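Local atomic coordinates of MW1564 protein (Staphylococcus aureus, PDB entry 3NTV), a protein that probably transfers a methyl group from S-adenosylmethionine to a hydroxyl of its substrate, as a putative caffeoyl-CoA O-methyltransferase with a Rossmann-type fold. Residues 66-80 with 138-152. Residues are numbered along the deposited sequence; the frame is centred on the assembly and turned at random. Where two conformers were deposited one is given.
With SO4 (sulfate ion), chain C.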
# COMPACT_ATOMS: atom_id res chain seq x y z
N LEU A 66 -1.57 -5.91 -4.93
CA LEU A 66 -2.56 -5.15 -5.71
C LEU A 66 -3.00 -5.97 -6.93
O LEU A 66 -4.17 -5.98 -7.27
CB LEU A 66 -1.96 -3.80 -6.16
CG LEU A 66 -1.57 -2.83 -5.03
CD1 LEU A 66 -0.93 -1.57 -5.57
CD2 LEU A 66 -2.74 -2.48 -4.19
N ILE A 67 -2.05 -6.70 -7.56
CA ILE A 67 -2.35 -7.57 -8.70
C ILE A 67 -3.34 -8.66 -8.25
O ILE A 67 -4.35 -8.89 -8.91
CB ILE A 67 -1.02 -8.16 -9.26
CG1 ILE A 67 -0.27 -7.11 -10.07
CG2 ILE A 67 -1.28 -9.43 -10.12
CD1 ILE A 67 1.22 -7.42 -10.27
N ARG A 68 -3.09 -9.27 -7.09
CA ARG A 68 -3.98 -10.30 -6.54
C ARG A 68 -5.39 -9.76 -6.25
O ARG A 68 -6.36 -10.36 -6.69
CB ARG A 68 -3.39 -10.88 -5.25
CG ARG A 68 -2.10 -11.66 -5.47
CD ARG A 68 -1.64 -12.31 -4.17
NE ARG A 68 -0.30 -12.87 -4.32
CZ ARG A 68 0.83 -12.32 -3.90
NH1 ARG A 68 0.80 -11.20 -3.16
NH2 ARG A 68 1.99 -12.89 -4.16
N MSE A 69 -5.50 -8.61 -5.54
CA MSE A 69 -6.79 -8.01 -5.17
C MSE A 69 -7.62 -7.61 -6.37
O MSE A 69 -8.84 -7.75 -6.35
CB MSE A 69 -6.55 -6.73 -4.38
CG MSE A 69 -6.00 -6.93 -3.01
SE MSE A 69 -5.61 -5.15 -2.36
CE MSE A 69 -7.00 -4.28 -2.92
N ASN A 70 -6.97 -7.05 -7.40
CA ASN A 70 -7.67 -6.55 -8.58
C ASN A 70 -7.77 -7.56 -9.72
O ASN A 70 -8.32 -7.19 -10.77
CB ASN A 70 -6.97 -5.31 -9.10
CG ASN A 70 -7.15 -4.15 -8.21
OD1 ASN A 70 -8.17 -3.46 -8.23
ND2 ASN A 70 -6.16 -3.94 -7.38
N ASN A 71 -7.25 -8.81 -9.52
CA ASN A 71 -7.25 -9.88 -10.53
C ASN A 71 -6.62 -9.35 -11.82
O ASN A 71 -7.15 -9.55 -12.92
CB ASN A 71 -8.66 -10.46 -10.76
CG ASN A 71 -9.18 -11.23 -9.58
OD1 ASN A 71 -8.68 -12.30 -9.24
ND2 ASN A 71 -10.18 -10.68 -8.92
N VAL A 72 -5.49 -8.64 -11.66
CA VAL A 72 -4.78 -8.07 -12.79
C VAL A 72 -4.26 -9.17 -13.69
O VAL A 72 -3.64 -10.12 -13.22
CB VAL A 72 -3.64 -7.16 -12.27
CG1 VAL A 72 -2.64 -6.79 -13.37
CG2 VAL A 72 -4.22 -5.90 -11.63
N LYS A 73 -4.52 -9.03 -15.00
CA LYS A 73 -4.07 -10.01 -15.98
C LYS A 73 -3.07 -9.39 -16.95
O LYS A 73 -2.12 -10.06 -17.31
CB LYS A 73 -5.26 -10.61 -16.76
CG LYS A 73 -6.28 -11.38 -15.88
CD LYS A 73 -5.65 -12.48 -15.06
CE LYS A 73 -6.69 -13.15 -14.18
NZ LYS A 73 -6.06 -14.12 -13.24
N ASN A 74 -3.32 -8.15 -17.42
CA ASN A 74 -2.46 -7.53 -18.43
C ASN A 74 -1.78 -6.33 -17.84
O ASN A 74 -2.45 -5.38 -17.41
CB ASN A 74 -3.29 -7.10 -19.65
CG ASN A 74 -3.80 -8.23 -20.51
OD1 ASN A 74 -3.21 -9.32 -20.59
ND2 ASN A 74 -4.82 -7.94 -21.30
N ILE A 75 -0.43 -6.36 -17.83
CA ILE A 75 0.37 -5.27 -17.26
C ILE A 75 1.21 -4.62 -18.34
O ILE A 75 1.82 -5.32 -19.14
CB ILE A 75 1.27 -5.81 -16.11
CG1 ILE A 75 0.41 -6.45 -15.00
CG2 ILE A 75 2.17 -4.73 -15.51
CD1 ILE A 75 1.19 -7.39 -14.09
N LEU A 76 1.34 -3.28 -18.27
CA LEU A 76 2.25 -2.54 -19.16
C LEU A 76 3.25 -1.85 -18.26
O LEU A 76 2.85 -1.11 -17.36
CB LEU A 76 1.47 -1.49 -19.99
CG LEU A 76 2.34 -0.56 -20.88
CD1 LEU A 76 3.08 -1.34 -21.94
CD2 LEU A 76 1.46 0.49 -21.56
N GLU A 77 4.54 -2.09 -18.48
CA GLU A 77 5.61 -1.48 -17.69
C GLU A 77 6.44 -0.60 -18.59
O GLU A 77 6.76 -0.99 -19.72
CB GLU A 77 6.56 -2.52 -17.09
CG GLU A 77 5.94 -3.64 -16.28
CD GLU A 77 7.02 -4.56 -15.75
OE1 GLU A 77 7.10 -4.73 -14.52
OE2 GLU A 77 7.84 -5.05 -16.56
N ILE A 78 6.81 0.58 -18.08
CA ILE A 78 7.65 1.49 -18.86
C ILE A 78 9.03 1.43 -18.22
O ILE A 78 9.26 2.02 -17.15
CB ILE A 78 7.08 2.92 -18.95
CG1 ILE A 78 5.57 2.98 -19.35
CG2 ILE A 78 7.98 3.79 -19.86
CD1 ILE A 78 5.17 2.41 -20.67
N GLY A 79 9.90 0.66 -18.82
CA GLY A 79 11.26 0.51 -18.36
C GLY A 79 11.51 -0.71 -17.53
O GLY A 79 10.62 -1.22 -16.83
N THR A 80 12.74 -1.19 -17.60
CA THR A 80 13.25 -2.29 -16.82
C THR A 80 14.76 -2.27 -16.77
O THR A 80 15.42 -1.79 -17.70
CB THR A 80 12.72 -3.65 -17.30
OG1 THR A 80 13.03 -4.59 -16.29
CG2 THR A 80 13.30 -4.09 -18.67
N VAL A 138 2.12 -1.65 -28.69
CA VAL A 138 1.53 -2.21 -27.45
C VAL A 138 0.02 -2.06 -27.37
O VAL A 138 -0.59 -2.51 -26.39
CB VAL A 138 2.22 -1.60 -26.19
CG1 VAL A 138 3.75 -1.73 -26.26
CG2 VAL A 138 1.81 -0.14 -25.94
N ASN A 139 -0.60 -1.43 -28.38
CA ASN A 139 -2.04 -1.19 -28.35
C ASN A 139 -2.92 -2.36 -28.82
O ASN A 139 -4.07 -2.14 -29.18
CB ASN A 139 -2.38 0.09 -29.10
CG ASN A 139 -2.12 0.02 -30.59
OD1 ASN A 139 -1.43 -0.88 -31.09
ND2 ASN A 139 -2.68 0.97 -31.32
N ASP A 140 -2.39 -3.59 -28.78
CA ASP A 140 -3.12 -4.81 -29.15
C ASP A 140 -3.88 -5.37 -27.93
O ASP A 140 -4.57 -6.38 -28.04
CB ASP A 140 -2.16 -5.87 -29.72
CG ASP A 140 -0.99 -6.24 -28.80
OD1 ASP A 140 -0.36 -5.32 -28.24
OD2 ASP A 140 -0.70 -7.45 -28.66
N LYS A 141 -3.72 -4.75 -26.76
CA LYS A 141 -4.34 -5.21 -25.53
C LYS A 141 -4.92 -4.06 -24.77
O LYS A 141 -4.49 -2.91 -24.95
CB LYS A 141 -3.28 -5.86 -24.62
CG LYS A 141 -2.77 -7.20 -25.12
CD LYS A 141 -1.51 -7.61 -24.40
CE LYS A 141 -0.81 -8.75 -25.09
NZ LYS A 141 -1.60 -10.01 -25.04
N VAL A 142 -5.86 -4.38 -23.86
CA VAL A 142 -6.42 -3.46 -22.87
C VAL A 142 -5.68 -3.88 -21.58
O VAL A 142 -5.67 -5.07 -21.22
CB VAL A 142 -7.96 -3.56 -22.72
CG1 VAL A 142 -8.46 -2.72 -21.54
CG2 VAL A 142 -8.66 -3.12 -24.01
N TYR A 143 -5.01 -2.93 -20.95
CA TYR A 143 -4.23 -3.23 -19.73
C TYR A 143 -5.03 -2.99 -18.46
O TYR A 143 -5.94 -2.16 -18.43
CB TYR A 143 -2.92 -2.43 -19.71
CG TYR A 143 -2.01 -2.79 -20.87
CD1 TYR A 143 -1.18 -3.90 -20.81
CD2 TYR A 143 -2.04 -2.05 -22.05
CE1 TYR A 143 -0.43 -4.31 -21.92
CE2 TYR A 143 -1.27 -2.43 -23.16
CZ TYR A 143 -0.49 -3.57 -23.09
OH TYR A 143 0.28 -3.92 -24.18
N ASP A 144 -4.71 -3.77 -17.42
CA ASP A 144 -5.32 -3.66 -16.09
C ASP A 144 -4.45 -2.82 -15.16
O ASP A 144 -4.96 -2.32 -14.16
CB ASP A 144 -5.49 -5.05 -15.49
CG ASP A 144 -6.32 -5.97 -16.36
OD1 ASP A 144 -7.33 -5.49 -16.93
OD2 ASP A 144 -5.92 -7.14 -16.52
N MSE A 145 -3.17 -2.66 -15.50
CA MSE A 145 -2.19 -1.90 -14.69
C MSE A 145 -1.08 -1.37 -15.61
O MSE A 145 -0.64 -2.07 -16.54
CB MSE A 145 -1.57 -2.84 -13.61
CG MSE A 145 -0.42 -2.21 -12.81
SE MSE A 145 0.36 -3.55 -11.63
CE MSE A 145 -0.89 -3.41 -10.17
N ILE A 146 -0.65 -0.13 -15.34
CA ILE A 146 0.48 0.52 -15.99
C ILE A 146 1.48 0.81 -14.86
O ILE A 146 1.09 1.36 -13.82
CB ILE A 146 0.07 1.78 -16.80
CG1 ILE A 146 -0.87 1.38 -17.98
CG2 ILE A 146 1.34 2.49 -17.33
CD1 ILE A 146 -1.47 2.53 -18.80
N PHE A 147 2.75 0.47 -15.08
CA PHE A 147 3.80 0.71 -14.07
C PHE A 147 4.84 1.66 -14.63
O PHE A 147 5.48 1.36 -15.63
CB PHE A 147 4.40 -0.63 -13.64
CG PHE A 147 5.42 -0.63 -12.52
CD1 PHE A 147 5.33 0.30 -11.48
CD2 PHE A 147 6.39 -1.62 -12.44
CE1 PHE A 147 6.24 0.28 -10.42
CE2 PHE A 147 7.29 -1.65 -11.36
CZ PHE A 147 7.20 -0.71 -10.36
N ILE A 148 4.96 2.85 -14.02
CA ILE A 148 5.87 3.91 -14.48
C ILE A 148 6.80 4.38 -13.34
O ILE A 148 6.45 4.26 -12.18
CB ILE A 148 4.98 5.11 -14.96
CG1 ILE A 148 4.17 4.75 -16.21
CG2 ILE A 148 5.78 6.40 -15.23
CD1 ILE A 148 2.92 5.78 -16.40
N ASP A 149 7.96 4.94 -13.70
CA ASP A 149 8.88 5.57 -12.76
C ASP A 149 8.75 7.08 -13.02
O ASP A 149 8.96 7.52 -14.15
CB ASP A 149 10.30 5.07 -12.98
CG ASP A 149 11.39 5.62 -12.07
OD1 ASP A 149 11.39 6.85 -11.81
OD2 ASP A 149 12.29 4.85 -11.68
N ALA A 150 8.37 7.87 -11.99
CA ALA A 150 8.16 9.32 -12.17
C ALA A 150 9.39 10.07 -12.69
O ALA A 150 9.24 11.13 -13.29
CB ALA A 150 7.73 9.95 -10.86
N ALA A 151 10.57 9.56 -12.40
CA ALA A 151 11.82 10.23 -12.77
C ALA A 151 12.40 9.81 -14.13
O ALA A 151 13.32 10.47 -14.61
CB ALA A 151 12.85 10.00 -11.69
N LYS A 152 11.87 8.73 -14.74
CA LYS A 152 12.35 8.19 -16.00
C LYS A 152 11.86 8.94 -17.22
O LYS A 152 10.69 8.88 -17.59
CB LYS A 152 12.03 6.68 -16.13
CG LYS A 152 12.98 5.76 -15.36
CD LYS A 152 12.72 4.28 -15.73
CE LYS A 152 13.20 3.32 -14.67
NZ LYS A 152 12.75 1.93 -14.95
S SO4 C . 13.35 -4.30 -12.76
O1 SO4 C . 12.05 -4.78 -13.30
O2 SO4 C . 14.39 -5.20 -13.25
O3 SO4 C . 13.59 -2.92 -13.27
O4 SO4 C . 13.23 -4.22 -11.30
O HOH W 1 -2.91 -10.76 -22.80
O HOH W 2 8.79 4.62 -16.36
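The ring of Y143 lies between L76 CB, over the centre of one face at 3.8 Å from the centroid in a CH-pi contact, and K141 CB, offset toward the rim of the opposite face; N74 O sits at its edge. The F147 ring instead meets E77 OE1 at its edge, the carboxylate plane turned 37° from the ring. The two rings lie on opposite faces of strands 74-78 and 143-149, parallel neighbours in a Rossmann-type methyltransferase sheet, which illustrate how one run of backbone hydrogen bonds serves two differently packed faces. L76 N donates to M145 O, L76 O accepts from F147 N at 2.8 Å, and I78 N donates to F147 O. On the face of I75 and E77, the selenomethionine M145 runs out with CG anti to the backbone N (chi1 173°) and bends at chi3, bringing CE to 3.8 Å from CG1 of I67 in helix 57-70, which it crosses at about a right angle. E77 OE1 is hydrogen-bonded to S85, and OE2 to S86 and T100. Where the second strand turns its corner, N74 ND2 donates to V142 O at 3.0 Å (N-H...O 163°). There D144 OD2 takes two backbone donors from opposite faces of its carboxylate plane: K73 N at 2.8 Å on the anti side, and N74 N at 2.9 Å from above the plane.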